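Predicted DNA-binding transcriptional regulator (Aliivibrio fischeri ES114, PDB 7DWN) probably binds cis-regulatory DNA as a tetrameric transcription regulator of the LysR family, with a helix-turn-helix domain joined to a substrate-binding-type domain. Local coordinates at residues Cys143-Ala148 and Tyr268-Tyr273; Lys180-Phe185 and Leu232-Ile237; Gly91-Gln96 and Gly118-Ile123. One frame throughout, in Å; residues are numbered along the deposited sequence.

How the contacts relate
Contacts 1 to 3 all fall within the LysR substrate-binding region. From the N terminus, contact 3 closes first: 118-123 returns to 91-96 after helix 101-114 and starts the parallel pairing of strands 94-99 and 123-128. Contact 1 follows in series and spans a much longer excursion, from strand 145-149 to its antiparallel partner 264-272. Nested inside that loop, contact 2 joins the loop after strand 160-174 (180-185) to the turn between helix 224-232 and strand 238-241 (232-237), about 35 Å from contact 1 between centres. Contacts 1 and 3 share a sheet, since strands 94-99 and 145-149 are neighbours, and touch where D144 N lies 2.8 Å from Q96 O, a probable hydrogen bond.

Contact 1. Residues Cys143-Ala148 and Tyr268-Tyr273; sequences CDILLA and YYAYRY
L146 and Y271 form a hydrogen-bonded antiparallel pair, with L146 N to Y271 O at 2.9 Å and Y271 N to L146 O at 2.8 Å. The pair A148 and Y269 repeats the pattern: Y269 N reaches A148 O at 2.8 Å, and A148 N reaches Y269 O at 3.0 Å. Between them sits the non-hydrogen-bonded pair L147 and A270, where A270 CA approaches L146 O at 3.4 Å in a CA-H...O contact.

Apolar contacts gather on the face bearing L146, A148 and Y271. The Y271 CG lies beside its own backbone N (chi1 -55°), and the ring is met at its edge, in plane, by the methyl of A148, with A148 CB 3.8 Å from Y271 CE2. L146 CD2 approaches the ring obliquely, 4.1 Å from Y271 CD2, while Y269 CB lies over the rim of one ring face.

Where the strand pairing ends, a water takes over: it donates to D144 O and accepts from Y273 N, with Y273 N 2.7 Å from the water oxygen. R272 turns its guanidinium away to E282, Q274 and W285. The join therefore rests on four buried backbone bonds, which satisfy the N-H and C=O of L146, A148, Y269 and Y271, while the Y271 ring is packed at its edge by A148 and tethered at its hydroxyl to F149 O.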
ATOM      1  N   CYS A 143      15.597 -10.397   5.668  1.00 49.93           N
ATOM      2  CA  CYS A 143      16.969 -10.858   5.807  1.00 44.85           C
ATOM      3  C   CYS A 143      17.276 -11.041   7.287  1.00 42.66           C
ATOM      4  O   CYS A 143      16.683 -10.384   8.146  1.00 39.19           O
ATOM      5  CB  CYS A 143      17.974  -9.888   5.169  1.00 44.13           C
ATOM      6  SG  CYS A 143      17.985  -8.228   5.872  1.00 53.79           S
ATOM      7  N   ASP A 144      18.206 -11.950   7.574  1.00 37.73           N
ATOM      8  CA  ASP A 144      18.580 -12.254   8.948  1.00 38.13           C
ATOM      9  C   ASP A 144      19.658 -11.317   9.477  1.00 42.91           C
ATOM     10  O   ASP A 144      19.558 -10.832  10.610  1.00 40.17           O
ATOM     11  CB  ASP A 144      19.059 -13.704   9.050  1.00 42.39           C
ATOM     12  CG  ASP A 144      18.036 -14.694   8.528  1.00 47.80           C
ATOM     13  OD1 ASP A 144      16.834 -14.515   8.817  1.00 53.36           O
ATOM     14  OD2 ASP A 144      18.435 -15.646   7.822  1.00 49.11           O
ATOM     15  N   ILE A 145      20.689 -11.054   8.677  1.00 37.83           N
ATOM     16  CA  ILE A 145      21.832 -10.250   9.087  1.00 28.55           C
ATOM     17  C   ILE A 145      22.152  -9.257   7.980  1.00 42.59           C
ATOM     18  O   ILE A 145      22.154  -9.611   6.796  1.00 40.69           O
ATOM     19  CB  ILE A 145      23.058 -11.133   9.406  1.00 27.69           C
ATOM     20  CG1 ILE A 145      22.745 -12.081  10.565  1.00 24.67           C
ATOM     21  CG2 ILE A 145      24.274 -10.273   9.728  1.00 22.87           C
ATOM     22  CD1 ILE A 145      23.742 -13.204  10.721  1.00 31.90           C
ATOM     23  N   LEU A 146      22.416  -8.013   8.365  1.00 45.73           N
ATOM     24  CA  LEU A 146      22.733  -6.940   7.434  1.00 33.40           C
ATOM     25  C   LEU A 146      24.189  -6.535   7.618  1.00 33.00           C
ATOM     26  O   LEU A 146      24.615  -6.239   8.734  1.00 28.38           O
ATOM     27  CB  LEU A 146      21.813  -5.739   7.664  1.00 31.26           C
ATOM     28  CG  LEU A 146      22.109  -4.458   6.889  1.00 37.41           C
ATOM     29  CD1 LEU A 146      22.116  -4.745   5.403  1.00 35.42           C
ATOM     30  CD2 LEU A 146      21.078  -3.393   7.224  1.00 36.10           C
ATOM     31  N   LEU A 147      24.953  -6.529   6.532  1.00 32.11           N
ATOM     32  CA  LEU A 147      26.339  -6.068   6.568  1.00 24.40           C
ATOM     33  C   LEU A 147      26.363  -4.688   5.928  1.00 30.50           C
ATOM     34  O   LEU A 147      26.268  -4.559   4.706  1.00 42.01           O
ATOM     35  CB  LEU A 147      27.264  -7.044   5.846  1.00 23.90           C
ATOM     36  CG  LEU A 147      27.861  -8.214   6.633  1.00 40.41           C
ATOM     37  CD1 LEU A 147      26.788  -9.077   7.280  1.00 56.23           C
ATOM     38  CD2 LEU A 147      28.737  -9.054   5.720  1.00 26.28           C
ATOM     39  N   ALA A 148      26.476  -3.644   6.748  1.00 33.43           N
ATOM     40  CA  ALA A 148      26.366  -2.292   6.216  1.00 23.95           C
ATOM     41  C   ALA A 148      27.354  -1.389   6.936  1.00 32.05           C
ATOM     42  O   ALA A 148      28.104  -1.831   7.806  1.00 30.59           O
ATOM     43  CB  ALA A 148      24.931  -1.765   6.330  1.00 16.58           C
ATOM     44  N   TYR A 268      32.392  -0.285   9.701  1.00 36.46           N
ATOM     45  CA  TYR A 268      31.298  -1.095   9.181  1.00 32.71           C
ATOM     46  C   TYR A 268      30.860  -2.138  10.201  1.00 36.07           C
ATOM     47  O   TYR A 268      31.650  -2.616  11.020  1.00 32.90           O
ATOM     48  CB  TYR A 268      31.629  -1.753   7.825  1.00 38.12           C
ATOM     49  CG  TYR A 268      32.957  -2.454   7.712  1.00 35.86           C
ATOM     50  CD1 TYR A 268      34.096  -1.761   7.329  1.00 36.13           C
ATOM     51  CD2 TYR A 268      33.062  -3.818   7.937  1.00 35.99           C
ATOM     52  CE1 TYR A 268      35.310  -2.400   7.203  1.00 38.48           C
ATOM     53  CE2 TYR A 268      34.273  -4.469   7.813  1.00 38.68           C
ATOM     54  CZ  TYR A 268      35.394  -3.754   7.446  1.00 41.92           C
ATOM     55  OH  TYR A 268      36.606  -4.394   7.321  1.00 43.86           O
ATOM     56  N   TYR A 269      29.569  -2.469  10.135  1.00 30.33           N
ATOM     57  CA  TYR A 269      28.854  -3.195  11.169  1.00 18.93           C
ATOM     58  C   TYR A 269      28.067  -4.362  10.591  1.00 25.41           C
ATOM     59  O   TYR A 269      27.676  -4.370   9.414  1.00 29.76           O
ATOM     60  CB  TYR A 269      27.853  -2.295  11.896  1.00 24.19           C
ATOM     61  CG  TYR A 269      28.439  -1.242  12.804  1.00 33.14           C
ATOM     62  CD1 TYR A 269      28.964  -0.063  12.290  1.00 28.76           C
ATOM     63  CD2 TYR A 269      28.436  -1.415  14.182  1.00 32.69           C
ATOM     64  CE1 TYR A 269      29.487   0.905  13.127  1.00 30.91           C
ATOM     65  CE2 TYR A 269      28.957  -0.455  15.025  1.00 34.65           C
ATOM     66  CZ  TYR A 269      29.480   0.702  14.493  1.00 37.12           C
ATOM     67  OH  TYR A 269      29.997   1.657  15.335  1.00 48.36           O
ATOM     68  N   ALA A 270      27.832  -5.339  11.462  1.00 22.44           N
ATOM     69  CA  ALA A 270      26.774  -6.323  11.304  1.00 20.35           C
ATOM     70  C   ALA A 270      25.584  -5.881  12.146  1.00 30.52           C
ATOM     71  O   ALA A 270      25.745  -5.516  13.314  1.00 29.54           O
ATOM     72  CB  ALA A 270      27.247  -7.712  11.735  1.00 20.41           C
ATOM     73  N   TYR A 271      24.399  -5.902  11.545  1.00 36.54           N
ATOM     74  CA  TYR A 271      23.163  -5.514  12.205  1.00 29.99           C
ATOM     75  C   TYR A 271      22.173  -6.668  12.142  1.00 36.50           C
ATOM     76  O   TYR A 271      22.196  -7.478  11.209  1.00 36.48           O
ATOM     77  CB  TYR A 271      22.526  -4.276  11.551  1.00 32.15           C
ATOM     78  CG  TYR A 271      23.409  -3.048  11.447  1.00 28.73           C
ATOM     79  CD1 TYR A 271      23.802  -2.351  12.584  1.00 35.79           C
ATOM     80  CD2 TYR A 271      23.815  -2.563  10.207  1.00 27.09           C
ATOM     81  CE1 TYR A 271      24.592  -1.218  12.493  1.00 26.82           C
ATOM     82  CE2 TYR A 271      24.606  -1.429  10.106  1.00 31.54           C
ATOM     83  CZ  TYR A 271      24.990  -0.760  11.254  1.00 34.23           C
ATOM     84  OH  TYR A 271      25.777   0.365  11.167  1.00 28.23           O
ATOM     85  N   ARG A 272      21.293  -6.729  13.138  1.00 38.74           N
ATOM     86  CA  ARG A 272      20.232  -7.725  13.161  1.00 31.80           C
ATOM     87  C   ARG A 272      19.057  -7.163  13.944  1.00 30.56           C
ATOM     88  O   ARG A 272      19.189  -6.182  14.682  1.00 35.07           O
ATOM     89  CB  ARG A 272      20.709  -9.051  13.769  1.00 31.11           C
ATOM     90  CG  ARG A 272      21.305  -8.912  15.157  1.00 36.82           C
ATOM     91  CD  ARG A 272      21.839 -10.238  15.674  1.00 33.71           C
ATOM     92  NE  ARG A 272      20.786 -11.108  16.187  1.00 44.04           N
ATOM     93  CZ  ARG A 272      21.000 -12.326  16.677  1.00 41.84           C
ATOM     94  NH1 ARG A 272      22.230 -12.820  16.714  1.00 40.09           N
ATOM     95  NH2 ARG A 272      19.987 -13.053  17.125  1.00 39.22           N
ATOM     96  N   TYR A 273      17.898  -7.788  13.765  1.00 30.57           N
ATOM     97  CA  TYR A 273      16.692  -7.385  14.472  1.00 35.12           C
ATOM     98  C   TYR A 273      16.087  -8.483  15.332  1.00 42.49           C
ATOM     99  O   TYR A 273      15.504  -8.176  16.372  1.00 39.69           O
ATOM    100  CB  TYR A 273      15.626  -6.890  13.479  1.00 43.76           C
ATOM    101  CG  TYR A 273      14.354  -6.418  14.147  1.00 48.93           C
ATOM    102  CD1 TYR A 273      14.292  -5.174  14.761  1.00 52.95           C
ATOM    103  CD2 TYR A 273      13.217  -7.217  14.167  1.00 51.38           C
ATOM    104  CE1 TYR A 273      13.135  -4.737  15.376  1.00 55.66           C
ATOM    105  CE2 TYR A 273      12.053  -6.789  14.781  1.00 55.00           C
ATOM    106  CZ  TYR A 273      12.019  -5.547  15.383  1.00 60.57           C
ATOM    107  OH  TYR A 273      10.867  -5.110  15.997  1.00 69.19           O
TER
HETATM  108  O   HOH W   1      17.226  -9.916  12.276  1.00 31.82           O

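Contact 2. Residues Lys180-Phe185 and Leu232-Ile237; sequences KPIYDF and LNKQGI
Y183 reaches across from 180-185 to the backbone of K234 and G236 and to the side chain of I237. CB meets the branch methyl of I237, with Y183 CB 3.5 Å from I237 CG2. Y183 CG and CD2 each lie 4.0 Å from I237 CG2, which approaches the ring obliquely. One position further along, CE2 comes to 3.5 Å from G236 CA, so the ring runs beside a backbone that has no side chain here. CZ nears K234 O, and at the tip the hydroxyl donates to that oxygen; Y183 OH to K234 O is modelled at 2.5 Å, a very short hydrogen bond whose exact length is doubtful and implies no special strength. K234 O lies at the edge of the Y183 ring, near the ring plane. CG stands beside the backbone N (chi1 -50°), which carries the ring across to this oxygen, while I182 CG2 lies over the centre of one ring face.

Two apolar contacts flank the tyrosine. I182 CD1 packs on the aliphatic part of K234, 3.5 Å from K234 CD, the two chains crossing at about a right angle. At the CB end of the tyrosine, F185 CZ touches I237 CD1 at 3.5 Å. V191 and P192 of strand 191-195 also touch Y183, and L215 of strand 215-221 touches F185 and I237. Q235 faces the second subunit, where its OE1 makes a weak hydrogen bond to Q113 of that subunit.

The acceptor carbonyl belongs to K234, the C-prime residue, with positive phi, of the Schellman motif that ends helix 224-232; Q235 N and K234 N bond to L230 O and V231 O. The contact thus pins the loop after strand 160-174 to a helix C-terminal cap, leading into strand 238-241 of the LysR substrate-binding domain.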
ATOM      1  N   LYS A 180      54.534   6.883  -9.317  1.00117.64           N
ATOM      2  CA  LYS A 180      54.481   8.281  -8.905  1.00114.17           C
ATOM      3  C   LYS A 180      53.051   8.791  -9.046  1.00106.62           C
ATOM      4  O   LYS A 180      52.355   8.416  -9.996  1.00107.62           O
ATOM      5  CB  LYS A 180      55.432   9.137  -9.749  1.00119.11           C
ATOM      6  CG  LYS A 180      56.737   9.505  -9.073  1.00129.92           C
ATOM      7  CD  LYS A 180      57.957   9.046  -9.856  1.00141.14           C
ATOM      8  CE  LYS A 180      59.231   9.558  -9.195  1.00146.98           C
ATOM      9  NZ  LYS A 180      60.474   9.168  -9.913  1.00154.11           N
ATOM     10  N   PRO A 181      52.580   9.649  -8.137  1.00 99.17           N
ATOM     11  CA  PRO A 181      51.194  10.140  -8.221  1.00 89.82           C
ATOM     12  C   PRO A 181      50.982  10.989  -9.466  1.00 83.58           C
ATOM     13  O   PRO A 181      51.637  12.014  -9.656  1.00 84.99           O
ATOM     14  CB  PRO A 181      51.026  10.963  -6.938  1.00 91.55           C
ATOM     15  CG  PRO A 181      52.412  11.322  -6.525  1.00 96.20           C
ATOM     16  CD  PRO A 181      53.285  10.180  -6.957  1.00100.52           C
ATOM     17  N   ILE A 182      50.060  10.543 -10.325  1.00 69.63           N
ATOM     18  CA  ILE A 182      49.732  11.300 -11.532  1.00 67.16           C
ATOM     19  C   ILE A 182      49.015  12.592 -11.171  1.00 67.81           C
ATOM     20  O   ILE A 182      49.289  13.654 -11.744  1.00 68.74           O
ATOM     21  CB  ILE A 182      48.899  10.426 -12.486  1.00 59.51           C
ATOM     22  CG1 ILE A 182      49.716   9.212 -12.928  1.00 58.48           C
ATOM     23  CG2 ILE A 182      48.436  11.236 -13.684  1.00 55.98           C
ATOM     24  CD1 ILE A 182      48.902   8.146 -13.599  1.00 44.82           C
ATOM     25  N   TYR A 183      48.089  12.526 -10.222  1.00 57.59           N
ATOM     26  CA  TYR A 183      47.454  13.707  -9.668  1.00 56.75           C
ATOM     27  C   TYR A 183      47.954  13.923  -8.247  1.00 65.52           C
ATOM     28  O   TYR A 183      48.488  13.012  -7.608  1.00 72.19           O
ATOM     29  CB  TYR A 183      45.931  13.575  -9.684  1.00 52.99           C
ATOM     30  CG  TYR A 183      45.377  13.164 -11.026  1.00 55.19           C
ATOM     31  CD1 TYR A 183      45.286  14.077 -12.068  1.00 53.59           C
ATOM     32  CD2 TYR A 183      44.944  11.864 -11.253  1.00 55.06           C
ATOM     33  CE1 TYR A 183      44.782  13.709 -13.299  1.00 48.51           C
ATOM     34  CE2 TYR A 183      44.437  11.487 -12.483  1.00 55.09           C
ATOM     35  CZ  TYR A 183      44.357  12.415 -13.501  1.00 49.59           C
ATOM     36  OH  TYR A 183      43.855  12.048 -14.726  1.00 49.41           O
ATOM     37  N   ASP A 184      47.774  15.143  -7.754  1.00 65.08           N
ATOM     38  CA  ASP A 184      48.321  15.499  -6.456  1.00 67.03           C
ATOM     39  C   ASP A 184      47.624  16.758  -5.955  1.00 67.63           C
ATOM     40  O   ASP A 184      46.830  17.378  -6.666  1.00 61.99           O
ATOM     41  CB  ASP A 184      49.835  15.698  -6.543  1.00 76.60           C
ATOM     42  CG  ASP A 184      50.208  17.108  -6.922  1.00 83.69           C
ATOM     43  OD1 ASP A 184      50.137  17.976  -6.038  1.00 84.55           O
ATOM     44  OD2 ASP A 184      50.549  17.359  -8.095  1.00 89.43           O
ATOM     45  N   PHE A 185      47.957  17.147  -4.720  1.00 78.75           N
ATOM     46  CA  PHE A 185      47.388  18.330  -4.086  1.00 87.76           C
ATOM     47  C   PHE A 185      48.392  19.464  -3.896  1.00 95.40           C
ATOM     48  O   PHE A 185      48.015  20.519  -3.372  1.00 96.84           O
ATOM     49  CB  PHE A 185      46.772  17.964  -2.725  1.00 86.88           C
ATOM     50  CG  PHE A 185      45.556  17.080  -2.823  1.00 88.03           C
ATOM     51  CD1 PHE A 185      44.342  17.592  -3.254  1.00 90.53           C
ATOM     52  CD2 PHE A 185      45.626  15.742  -2.465  1.00 92.70           C
ATOM     53  CE1 PHE A 185      43.223  16.782  -3.342  1.00 91.21           C
ATOM     54  CE2 PHE A 185      44.509  14.928  -2.545  1.00 93.45           C
ATOM     55  CZ  PHE A 185      43.308  15.448  -2.987  1.00 91.07           C
ATOM     56  N   LEU A 232      42.123   3.655 -11.551  1.00 48.12           N
ATOM     57  CA  LEU A 232      43.152   2.855 -12.208  1.00 56.52           C
ATOM     58  C   LEU A 232      43.332   3.250 -13.668  1.00 63.78           C
ATOM     59  O   LEU A 232      44.434   3.114 -14.214  1.00 64.53           O
ATOM     60  CB  LEU A 232      42.811   1.370 -12.092  1.00 57.06           C
ATOM     61  CG  LEU A 232      43.144   0.730 -10.743  1.00 56.39           C
ATOM     62  CD1 LEU A 232      42.625  -0.697 -10.679  1.00 60.85           C
ATOM     63  CD2 LEU A 232      44.644   0.768 -10.502  1.00 47.85           C
ATOM     64  N   ASN A 233      42.276   3.743 -14.317  1.00 63.88           N
ATOM     65  CA  ASN A 233      42.373   4.242 -15.682  1.00 64.03           C
ATOM     66  C   ASN A 233      42.890   5.676 -15.752  1.00 64.85           C
ATOM     67  O   ASN A 233      42.710   6.339 -16.781  1.00 73.50           O
ATOM     68  CB  ASN A 233      41.015   4.138 -16.382  1.00 65.12           C
ATOM     69  CG  ASN A 233      40.586   2.702 -16.608  1.00 64.20           C
ATOM     70  OD1 ASN A 233      41.411   1.788 -16.614  1.00 73.44           O
ATOM     71  ND2 ASN A 233      39.288   2.494 -16.801  1.00 56.74           N
ATOM     72  N   LYS A 234      43.517   6.161 -14.676  1.00 61.94           N
ATOM     73  CA  LYS A 234      44.152   7.480 -14.634  1.00 62.86           C
ATOM     74  C   LYS A 234      43.164   8.608 -14.925  1.00 57.95           C
ATOM     75  O   LYS A 234      43.551   9.673 -15.412  1.00 64.37           O
ATOM     76  CB  LYS A 234      45.342   7.556 -15.597  1.00 71.77           C
ATOM     77  CG  LYS A 234      46.223   6.312 -15.609  1.00 78.02           C
ATOM     78  CD  LYS A 234      47.505   6.541 -16.400  1.00 82.10           C
ATOM     79  CE  LYS A 234      47.226   7.156 -17.761  1.00 87.38           C
ATOM     80  NZ  LYS A 234      48.490   7.509 -18.466  1.00 91.53           N
ATOM     81  N   GLN A 235      41.884   8.392 -14.621  1.00 49.83           N
ATOM     82  CA  GLN A 235      40.866   9.391 -14.922  1.00 44.68           C
ATOM     83  C   GLN A 235      40.739  10.456 -13.842  1.00 43.69           C
ATOM     84  O   GLN A 235      40.256  11.556 -14.133  1.00 43.56           O
ATOM     85  CB  GLN A 235      39.510   8.714 -15.134  1.00 44.26           C
ATOM     86  CG  GLN A 235      39.470   7.779 -16.331  1.00 43.49           C
ATOM     87  CD  GLN A 235      39.764   8.495 -17.637  1.00 54.32           C
ATOM     88  OE1 GLN A 235      40.499   7.987 -18.485  1.00 56.22           O
ATOM     89  NE2 GLN A 235      39.193   9.683 -17.805  1.00 56.00           N
ATOM     90  N   GLY A 236      41.153  10.162 -12.615  1.00 46.93           N
ATOM     91  CA  GLY A 236      41.048  11.130 -11.542  1.00 47.45           C
ATOM     92  C   GLY A 236      41.427  10.500 -10.217  1.00 50.50           C
ATOM     93  O   GLY A 236      41.976   9.396 -10.169  1.00 60.13           O
ATOM     94  N   ILE A 237      41.125  11.224  -9.146  1.00 34.02           N
ATOM     95  CA  ILE A 237      41.424  10.774  -7.795  1.00 46.91           C
ATOM     96  C   ILE A 237      40.132  10.346  -7.122  1.00 43.56           C
ATOM     97  O   ILE A 237      39.034  10.751  -7.514  1.00 43.16           O
ATOM     98  CB  ILE A 237      42.120  11.860  -6.954  1.00 40.75           C
ATOM     99  CG1 ILE A 237      41.175  13.043  -6.728  1.00 48.51           C
ATOM    100  CG2 ILE A 237      43.378  12.310  -7.639  1.00 36.61           C
ATOM    101  CD1 ILE A 237      41.366  13.712  -5.390  1.00 59.42           C
TER

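Contact 3. Residues Gly91-Gln96 and Gly118-Ile123; sequences GGNVVQ and GDYKPI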
ATOM      1  N   GLY A  91      18.166 -25.140   1.847  1.00 85.31           N
ATOM      2  CA  GLY A  91      17.937 -25.916   3.050  1.00 81.06           C
ATOM      3  C   GLY A  91      17.594 -25.037   4.241  1.00 75.10           C
ATOM      4  O   GLY A  91      17.572 -23.807   4.166  1.00 75.23           O
ATOM      5  N   GLY A  92      17.327 -25.710   5.360  1.00 69.55           N
ATOM      6  CA  GLY A  92      16.968 -25.033   6.594  1.00 67.72           C
ATOM      7  C   GLY A  92      18.098 -24.264   7.246  1.00 67.23           C
ATOM      8  O   GLY A  92      17.832 -23.448   8.135  1.00 59.94           O
ATOM      9  N   ASN A  93      19.343 -24.506   6.836  1.00 63.08           N
ATOM     10  CA  ASN A  93      20.488 -23.767   7.347  1.00 54.12           C
ATOM     11  C   ASN A  93      20.842 -22.562   6.483  1.00 56.81           C
ATOM     12  O   ASN A  93      21.980 -22.082   6.538  1.00 58.79           O
ATOM     13  CB  ASN A  93      21.700 -24.694   7.477  1.00 55.06           C
ATOM     14  CG  ASN A  93      21.471 -25.820   8.468  1.00 62.27           C
ATOM     15  OD1 ASN A  93      20.749 -25.661   9.453  1.00 64.18           O
ATOM     16  ND2 ASN A  93      22.088 -26.968   8.211  1.00 59.99           N
ATOM     17  N   VAL A  94      19.895 -22.063   5.684  1.00 55.65           N
ATOM     18  CA  VAL A  94      20.150 -20.879   4.876  1.00 45.16           C
ATOM     19  C   VAL A  94      20.145 -19.646   5.770  1.00 42.49           C
ATOM     20  O   VAL A  94      19.325 -19.521   6.692  1.00 44.50           O
ATOM     21  CB  VAL A  94      19.115 -20.761   3.742  1.00 38.70           C
ATOM     22  CG1 VAL A  94      17.701 -20.642   4.302  1.00 42.73           C
ATOM     23  CG2 VAL A  94      19.439 -19.579   2.836  1.00 34.68           C
ATOM     24  N   VAL A  95      21.084 -18.739   5.520  1.00 33.27           N
ATOM     25  CA  VAL A  95      21.181 -17.477   6.241  1.00 34.51           C
ATOM     26  C   VAL A  95      21.095 -16.359   5.214  1.00 30.55           C
ATOM     27  O   VAL A  95      21.946 -16.265   4.318  1.00 23.95           O
ATOM     28  CB  VAL A  95      22.478 -17.383   7.062  1.00 34.80           C
ATOM     29  CG1 VAL A  95      22.492 -16.112   7.896  1.00 22.97           C
ATOM     30  CG2 VAL A  95      22.624 -18.606   7.953  1.00 31.27           C
ATOM     31  N   GLN A  96      20.060 -15.531   5.330  1.00 34.75           N
ATOM     32  CA  GLN A  96      19.828 -14.423   4.409  1.00 38.72           C
ATOM     33  C   GLN A  96      20.625 -13.221   4.891  1.00 36.44           C
ATOM     34  O   GLN A  96      20.349 -12.674   5.964  1.00 36.98           O
ATOM     35  CB  GLN A  96      18.340 -14.096   4.323  1.00 43.38           C
ATOM     36  CG  GLN A  96      17.480 -15.259   3.876  1.00 61.99           C
ATOM     37  CD  GLN A  96      16.000 -14.933   3.887  1.00 73.37           C
ATOM     38  OE1 GLN A  96      15.512 -14.176   3.049  1.00 76.39           O
ATOM     39  NE2 GLN A  96      15.276 -15.505   4.844  1.00 77.78           N
ATOM     40  N   GLY A 118      36.197 -26.255  11.804  1.00 98.44           N
ATOM     41  CA  GLY A 118      34.931 -26.440  12.475  1.00107.88           C
ATOM     42  C   GLY A 118      33.951 -26.952  11.440  1.00117.09           C
ATOM     43  O   GLY A 118      33.629 -26.239  10.485  1.00116.78           O
ATOM     44  N   ASP A 119      33.494 -28.189  11.593  1.00124.62           N
ATOM     45  CA  ASP A 119      32.798 -28.855  10.506  1.00128.61           C
ATOM     46  C   ASP A 119      31.295 -28.603  10.566  1.00130.96           C
ATOM     47  O   ASP A 119      30.736 -28.287  11.621  1.00130.99           O
ATOM     48  CB  ASP A 119      33.098 -30.354  10.512  1.00129.99           C
ATOM     49  CG  ASP A 119      34.525 -30.659  10.087  1.00130.26           C
ATOM     50  OD1 ASP A 119      35.193 -29.766   9.520  1.00129.15           O
ATOM     51  OD2 ASP A 119      34.973 -31.803  10.306  1.00131.56           O
ATOM     52  N   TYR A 120      30.657 -28.771   9.399  1.00130.70           N
ATOM     53  CA  TYR A 120      29.294 -28.366   9.055  1.00128.12           C
ATOM     54  C   TYR A 120      29.305 -26.901   8.636  1.00116.52           C
ATOM     55  O   TYR A 120      29.485 -25.999   9.461  1.00118.88           O
ATOM     56  CB  TYR A 120      28.305 -28.651  10.195  1.00134.96           C
ATOM     57  CG  TYR A 120      27.264 -27.592  10.514  1.00137.60           C
ATOM     58  CD1 TYR A 120      26.306 -27.209   9.585  1.00138.64           C
ATOM     59  CD2 TYR A 120      27.211 -27.012  11.776  1.00138.73           C
ATOM     60  CE1 TYR A 120      25.353 -26.253   9.892  1.00139.41           C
ATOM     61  CE2 TYR A 120      26.256 -26.058  12.090  1.00139.26           C
ATOM     62  CZ  TYR A 120      25.330 -25.684  11.143  1.00139.48           C
ATOM     63  OH  TYR A 120      24.375 -24.738  11.438  1.00139.00           O
ATOM     64  N   LYS A 121      29.141 -26.671   7.337  1.00103.84           N
ATOM     65  CA  LYS A 121      29.233 -25.342   6.769  1.00 90.12           C
ATOM     66  C   LYS A 121      27.831 -24.803   6.539  1.00 83.14           C
ATOM     67  O   LYS A 121      27.017 -25.474   5.877  1.00 77.59           O
ATOM     68  CB  LYS A 121      30.030 -25.381   5.468  1.00 85.90           C
ATOM     69  CG  LYS A 121      29.357 -24.831   4.224  1.00 88.21           C
ATOM     70  CD  LYS A 121      29.583 -25.763   3.046  1.00 89.97           C
ATOM     71  CE  LYS A 121      28.891 -25.247   1.809  1.00 76.72           C
ATOM     72  NZ  LYS A 121      29.245 -23.827   1.541  1.00 70.23           N
ATOM     73  N   PRO A 122      27.473 -23.662   7.119  1.00 76.12           N
ATOM     74  CA  PRO A 122      26.176 -23.053   6.814  1.00 69.97           C
ATOM     75  C   PRO A 122      26.170 -22.481   5.408  1.00 61.29           C
ATOM     76  O   PRO A 122      27.212 -22.268   4.786  1.00 64.22           O
ATOM     77  CB  PRO A 122      26.042 -21.944   7.871  1.00 69.54           C
ATOM     78  CG  PRO A 122      26.992 -22.335   8.957  1.00 70.07           C
ATOM     79  CD  PRO A 122      28.130 -23.028   8.276  1.00 72.90           C
ATOM     80  N   ILE A 123      24.965 -22.248   4.906  1.00 55.46           N
ATOM     81  CA  ILE A 123      24.752 -21.789   3.540  1.00 48.89           C
ATOM     82  C   ILE A 123      24.332 -20.327   3.577  1.00 44.37           C
ATOM     83  O   ILE A 123      23.413 -19.957   4.316  1.00 45.34           O
ATOM     84  CB  ILE A 123      23.699 -22.643   2.817  1.00 58.01           C
ATOM     85  CG1 ILE A 123      24.091 -24.122   2.855  1.00 72.43           C
ATOM     86  CG2 ILE A 123      23.561 -22.175   1.395  1.00 53.61           C
ATOM     87  CD1 ILE A 123      25.376 -24.430   2.128  1.00 76.31           C
TER
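V95 N donates to I123 O at 2.9 Å, the stronger of the two bonds of the parallel bridge between V94 and I123. The second, from I123 N to N93 O, is weak at 3.4 Å. I123 thus bonds through its N-H and its carbonyl to N93 and V95, the residues flanking its partner V94, as in a parallel bridge. I123 O also receives a CA-H...O contact from V94 CA, 3.4 Å away.

Outside the backbone, the N93 amide crosses the Y120 ring obliquely, the two planes 57° apart, with N93 ND2 3.7 Å from Y120 CE1. Y120 is poorly ordered, so this contact is less certain than the backbone ones. P122 CB packs at 4.3 Å from N93 O.

A type I turn from G91 to V94, closed by V94 N to G91 O, leads through N93 into the strand, which begins at V94. V95 then lies against A280 and V284 of helix 279-290, and P122 against K283 of the same helix. On the other sheet face, V94 packs on L87 and I123 on L90, both of helix 85-90, so the new strand pair is sandwiched between two helices where strand 94-99 begins.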